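Local atomic coordinates of HcgC (Methanococcus maripaludis S2, PDB entry 5O4J), a protein that probably catalyses the S-adenosylmethionine-dependent C-methylation of a pyridinol precursor in the biosynthesis of the iron-guanylylpyridinol cofactor of [Fe]-hydrogenase. Residues 183-195 and 241-253. Residues are numbered along the deposited sequence; the frame is centred on the assembly and turned at random. Where two conformers were deposited one is given.
Sequences DIIMDSCREINEL and ELEEILSKNISRV
Helices 183-193 and 241-251 run roughly antiparallel, their axes approaching to 9.1 Å at an angle of 141°, with Ser-188 facing Leu-246 and Ile-184 facing Asn-249. The small side chain of Ser-188 lets the backbones come near, its CA 5.6 Å from that of Leu-246, and its CB rests against Leu-246 CD2. Its OG donates to the carbonyl O of Ile-184 at 2.7 Å and so can accept a weak hydrogen bond from Asn-249 ND2. An asparagine suits this place because ND2 is shared: it also bonds weakly to Ile-245 O of its own helix and donates to a water. Ile-184 lays CG2 on Ile-250 CG1 and sends CD1 3.7 Å from Val-253 CG2, crossing both side chains at about a right angle. Farther along, Ile-245 packs against Ser-188, Glu-191 and Ile-192, its CD1 3.6 Å from Ile-192 CG1. Packing is tight where Ile-192 CD1 meets Leu-242 CD1 at 3.4 Å, and Leu-195 CD1 closes this end over Glu-241 CB.

Along the more open margin, Glu-191 has CG anti to the backbone N (chi1 -174°) and an extended chain, which carries its carboxylate past Ile-245 to Lys-248. There NZ sits 2.9 Å from both Glu-191 OE1 and OE2, gripping the syn lone pairs in a two-pronged salt bridge. The water donates to Glu-191 OE1 and to the carbonyl O of Asp-187. With an alanine here in place of Glu-191, Lys-248 would probably lose its carboxylate mate, the water one acceptor, and Ile-245 part of its cover.

Helix 239-251 leads into strand 253-259, the antiparallel edge strand of the mixed sheet, and both helices pack on Ile-230 of strand 230-234 in the other sheet. The seam is mainly apolar; Ser-188 OG and Asn-249 ND2 find partners within it, and one ion pair with its water ties the margin.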
# COMPACT_ATOMS: atom_id res chain seq x y z
N ASP A 183 13.71 0.67 3.71
CA ASP A 183 12.42 0.05 3.44
C ASP A 183 11.77 -0.46 4.73
O ASP A 183 10.54 -0.40 4.88
CB ASP A 183 12.60 -1.08 2.43
CG ASP A 183 12.89 -0.56 1.04
OD1 ASP A 183 12.74 0.65 0.77
OD2 ASP A 183 13.27 -1.40 0.19
N ILE A 184 12.57 -0.99 5.66
CA ILE A 184 12.06 -1.37 6.97
C ILE A 184 11.40 -0.18 7.63
O ILE A 184 10.28 -0.27 8.17
CB ILE A 184 13.20 -1.93 7.84
CG1 ILE A 184 13.60 -3.32 7.36
CG2 ILE A 184 12.81 -1.98 9.33
CD1 ILE A 184 14.96 -3.78 7.88
N ILE A 185 12.07 0.97 7.61
CA ILE A 185 11.53 2.14 8.27
C ILE A 185 10.27 2.63 7.55
O ILE A 185 9.27 2.97 8.19
CB ILE A 185 12.62 3.23 8.38
CG1 ILE A 185 13.68 2.77 9.38
CG2 ILE A 185 12.00 4.55 8.82
CD1 ILE A 185 14.94 3.64 9.44
N MET A 186 10.30 2.67 6.21
CA MET A 186 9.14 3.16 5.45
C MET A 186 7.92 2.27 5.66
O MET A 186 6.81 2.77 5.89
CB MET A 186 9.50 3.25 3.97
CG MET A 186 10.52 4.32 3.65
SD MET A 186 9.97 6.00 4.01
CE MET A 186 8.82 6.22 2.67
N ASP A 187 8.10 0.95 5.58
CA ASP A 187 6.97 0.05 5.80
C ASP A 187 6.46 0.17 7.23
O ASP A 187 5.25 0.13 7.48
CB ASP A 187 7.36 -1.39 5.48
CG ASP A 187 7.33 -1.70 3.98
OD1 ASP A 187 6.79 -0.88 3.22
OD2 ASP A 187 7.82 -2.77 3.57
N SER A 188 7.37 0.35 8.19
CA SER A 188 6.96 0.54 9.58
C SER A 188 6.13 1.80 9.74
O SER A 188 5.08 1.78 10.39
CB SER A 188 8.18 0.58 10.49
OG SER A 188 8.87 -0.66 10.49
N CYS A 189 6.57 2.91 9.13
CA CYS A 189 5.84 4.17 9.23
C CYS A 189 4.42 4.03 8.71
O CYS A 189 3.49 4.59 9.30
CB CYS A 189 6.57 5.25 8.44
SG CYS A 189 7.99 5.88 9.27
N ARG A 190 4.24 3.33 7.61
CA ARG A 190 2.91 3.25 7.02
C ARG A 190 1.96 2.50 7.93
O ARG A 190 0.80 2.90 8.08
CB ARG A 190 3.01 2.63 5.62
CG ARG A 190 3.78 3.56 4.67
CD ARG A 190 3.70 3.18 3.21
NE ARG A 190 5.04 3.02 2.62
CZ ARG A 190 5.63 1.85 2.39
NH1 ARG A 190 5.01 0.71 2.68
NH2 ARG A 190 6.85 1.82 1.87
N GLU A 191 2.45 1.45 8.61
CA GLU A 191 1.61 0.73 9.56
C GLU A 191 1.40 1.52 10.85
O GLU A 191 0.29 1.51 11.41
CB GLU A 191 2.23 -0.64 9.89
CG GLU A 191 1.32 -1.49 10.75
CD GLU A 191 1.86 -2.88 11.05
OE1 GLU A 191 2.86 -3.32 10.43
OE2 GLU A 191 1.26 -3.54 11.92
N ILE A 192 2.45 2.18 11.35
CA ILE A 192 2.33 2.98 12.57
C ILE A 192 1.30 4.09 12.38
O ILE A 192 0.53 4.40 13.29
CB ILE A 192 3.71 3.53 12.97
CG1 ILE A 192 4.57 2.40 13.53
CG2 ILE A 192 3.59 4.69 13.96
CD1 ILE A 192 6.06 2.67 13.45
N ASN A 193 1.29 4.71 11.20
CA ASN A 193 0.37 5.81 10.98
C ASN A 193 -1.08 5.38 11.16
O ASN A 193 -1.93 6.20 11.53
CB ASN A 193 0.56 6.41 9.60
CG ASN A 193 0.13 7.85 9.55
OD1 ASN A 193 0.71 8.70 10.22
ND2 ASN A 193 -0.91 8.13 8.78
N GLU A 194 -1.37 4.10 10.91
CA GLU A 194 -2.72 3.57 11.04
C GLU A 194 -3.10 3.21 12.47
O GLU A 194 -4.26 2.86 12.71
CB GLU A 194 -2.88 2.37 10.11
CG GLU A 194 -2.83 2.79 8.65
CD GLU A 194 -3.12 1.67 7.66
OE1 GLU A 194 -3.16 0.49 8.06
OE2 GLU A 194 -3.31 2.00 6.48
N LEU A 195 -2.17 3.28 13.42
CA LEU A 195 -2.53 3.10 14.82
C LEU A 195 -3.52 4.17 15.26
O LEU A 195 -3.41 5.34 14.87
CB LEU A 195 -1.29 3.14 15.71
CG LEU A 195 -0.27 2.02 15.55
CD1 LEU A 195 0.99 2.36 16.35
CD2 LEU A 195 -0.84 0.66 15.97
N GLU A 241 3.37 -0.33 20.51
CA GLU A 241 3.14 -0.77 19.13
C GLU A 241 4.23 -0.26 18.21
O GLU A 241 4.60 -0.93 17.24
CB GLU A 241 1.76 -0.30 18.66
CG GLU A 241 0.60 -0.93 19.42
CD GLU A 241 0.22 -0.15 20.68
OE1 GLU A 241 1.02 0.69 21.15
OE2 GLU A 241 -0.89 -0.39 21.20
N LEU A 242 4.76 0.93 18.50
CA LEU A 242 5.84 1.50 17.70
C LEU A 242 7.04 0.56 17.62
O LEU A 242 7.55 0.26 16.53
CB LEU A 242 6.25 2.85 18.29
CG LEU A 242 7.49 3.58 17.80
CD1 LEU A 242 7.49 3.76 16.30
CD2 LEU A 242 7.60 4.94 18.51
N GLU A 243 7.50 0.06 18.77
CA GLU A 243 8.64 -0.85 18.76
C GLU A 243 8.27 -2.21 18.15
O GLU A 243 9.08 -2.82 17.45
CB GLU A 243 9.19 -1.04 20.17
CG GLU A 243 9.55 0.25 20.96
CD GLU A 243 10.52 1.16 20.22
OE1 GLU A 243 11.53 0.65 19.69
OE2 GLU A 243 10.29 2.39 20.21
N GLU A 244 7.06 -2.70 18.44
CA GLU A 244 6.65 -3.99 17.90
C GLU A 244 6.61 -3.98 16.37
O GLU A 244 7.05 -4.94 15.73
CB GLU A 244 5.29 -4.41 18.46
CG GLU A 244 5.31 -4.82 19.93
CD GLU A 244 5.70 -6.28 20.14
OE1 GLU A 244 6.17 -6.62 21.24
OE2 GLU A 244 5.54 -7.08 19.19
N ILE A 245 6.10 -2.90 15.77
CA ILE A 245 6.03 -2.83 14.32
C ILE A 245 7.42 -2.77 13.71
O ILE A 245 7.70 -3.42 12.70
CB ILE A 245 5.16 -1.63 13.90
CG1 ILE A 245 3.70 -1.93 14.22
CG2 ILE A 245 5.33 -1.32 12.42
CD1 ILE A 245 2.82 -0.72 14.25
N LEU A 246 8.30 -1.95 14.28
CA LEU A 246 9.67 -1.88 13.79
C LEU A 246 10.35 -3.23 13.91
O LEU A 246 10.99 -3.70 12.97
CB LEU A 246 10.47 -0.83 14.57
CG LEU A 246 10.34 0.58 14.03
CD1 LEU A 246 10.84 1.56 15.10
CD2 LEU A 246 11.12 0.72 12.73
N SER A 247 10.22 -3.86 15.09
CA SER A 247 10.87 -5.15 15.31
C SER A 247 10.36 -6.20 14.33
O SER A 247 11.14 -7.00 13.81
CB SER A 247 10.66 -5.61 16.75
OG SER A 247 11.43 -4.81 17.63
N LYS A 248 9.04 -6.23 14.09
CA LYS A 248 8.48 -7.18 13.14
C LYS A 248 9.07 -6.97 11.75
O LYS A 248 9.42 -7.94 11.06
CB LYS A 248 6.96 -7.05 13.11
CG LYS A 248 6.26 -7.83 12.00
CD LYS A 248 4.75 -7.59 12.05
CE LYS A 248 4.37 -6.17 11.61
NZ LYS A 248 2.90 -5.95 11.74
N ASN A 249 9.20 -5.72 11.32
CA ASN A 249 9.74 -5.48 9.99
C ASN A 249 11.22 -5.82 9.91
O ASN A 249 11.68 -6.31 8.88
CB ASN A 249 9.47 -4.04 9.58
CG ASN A 249 8.12 -3.90 8.92
OD1 ASN A 249 7.88 -4.52 7.89
ND2 ASN A 249 7.24 -3.12 9.52
N ILE A 250 11.98 -5.58 10.99
CA ILE A 250 13.37 -6.02 11.04
C ILE A 250 13.45 -7.54 10.89
O ILE A 250 14.31 -8.06 10.17
CB ILE A 250 14.04 -5.56 12.34
CG1 ILE A 250 14.13 -4.03 12.37
CG2 ILE A 250 15.44 -6.19 12.48
CD1 ILE A 250 14.39 -3.45 13.73
N SER A 251 12.55 -8.27 11.55
CA SER A 251 12.61 -9.73 11.52
C SER A 251 12.31 -10.31 10.14
O SER A 251 12.65 -11.47 9.88
CB SER A 251 11.64 -10.34 12.55
OG SER A 251 10.30 -10.23 12.11
N ARG A 252 11.70 -9.53 9.25
CA ARG A 252 11.41 -10.06 7.92
C ARG A 252 12.68 -10.23 7.08
O ARG A 252 12.66 -10.97 6.09
CB ARG A 252 10.41 -9.16 7.20
CG ARG A 252 9.04 -9.13 7.85
CD ARG A 252 8.06 -8.37 6.98
NE ARG A 252 6.68 -8.51 7.44
CZ ARG A 252 5.93 -9.59 7.29
NH1 ARG A 252 4.68 -9.60 7.76
NH2 ARG A 252 6.41 -10.67 6.69
N VAL A 253 13.77 -9.57 7.46
CA VAL A 253 15.01 -9.70 6.68
C VAL A 253 15.52 -11.12 6.81
O VAL A 253 15.62 -11.68 7.91
CB VAL A 253 16.06 -8.68 7.14
CG1 VAL A 253 17.37 -8.87 6.38
CG2 VAL A 253 15.54 -7.27 6.94
O HOH W 1 4.59 -2.71 8.52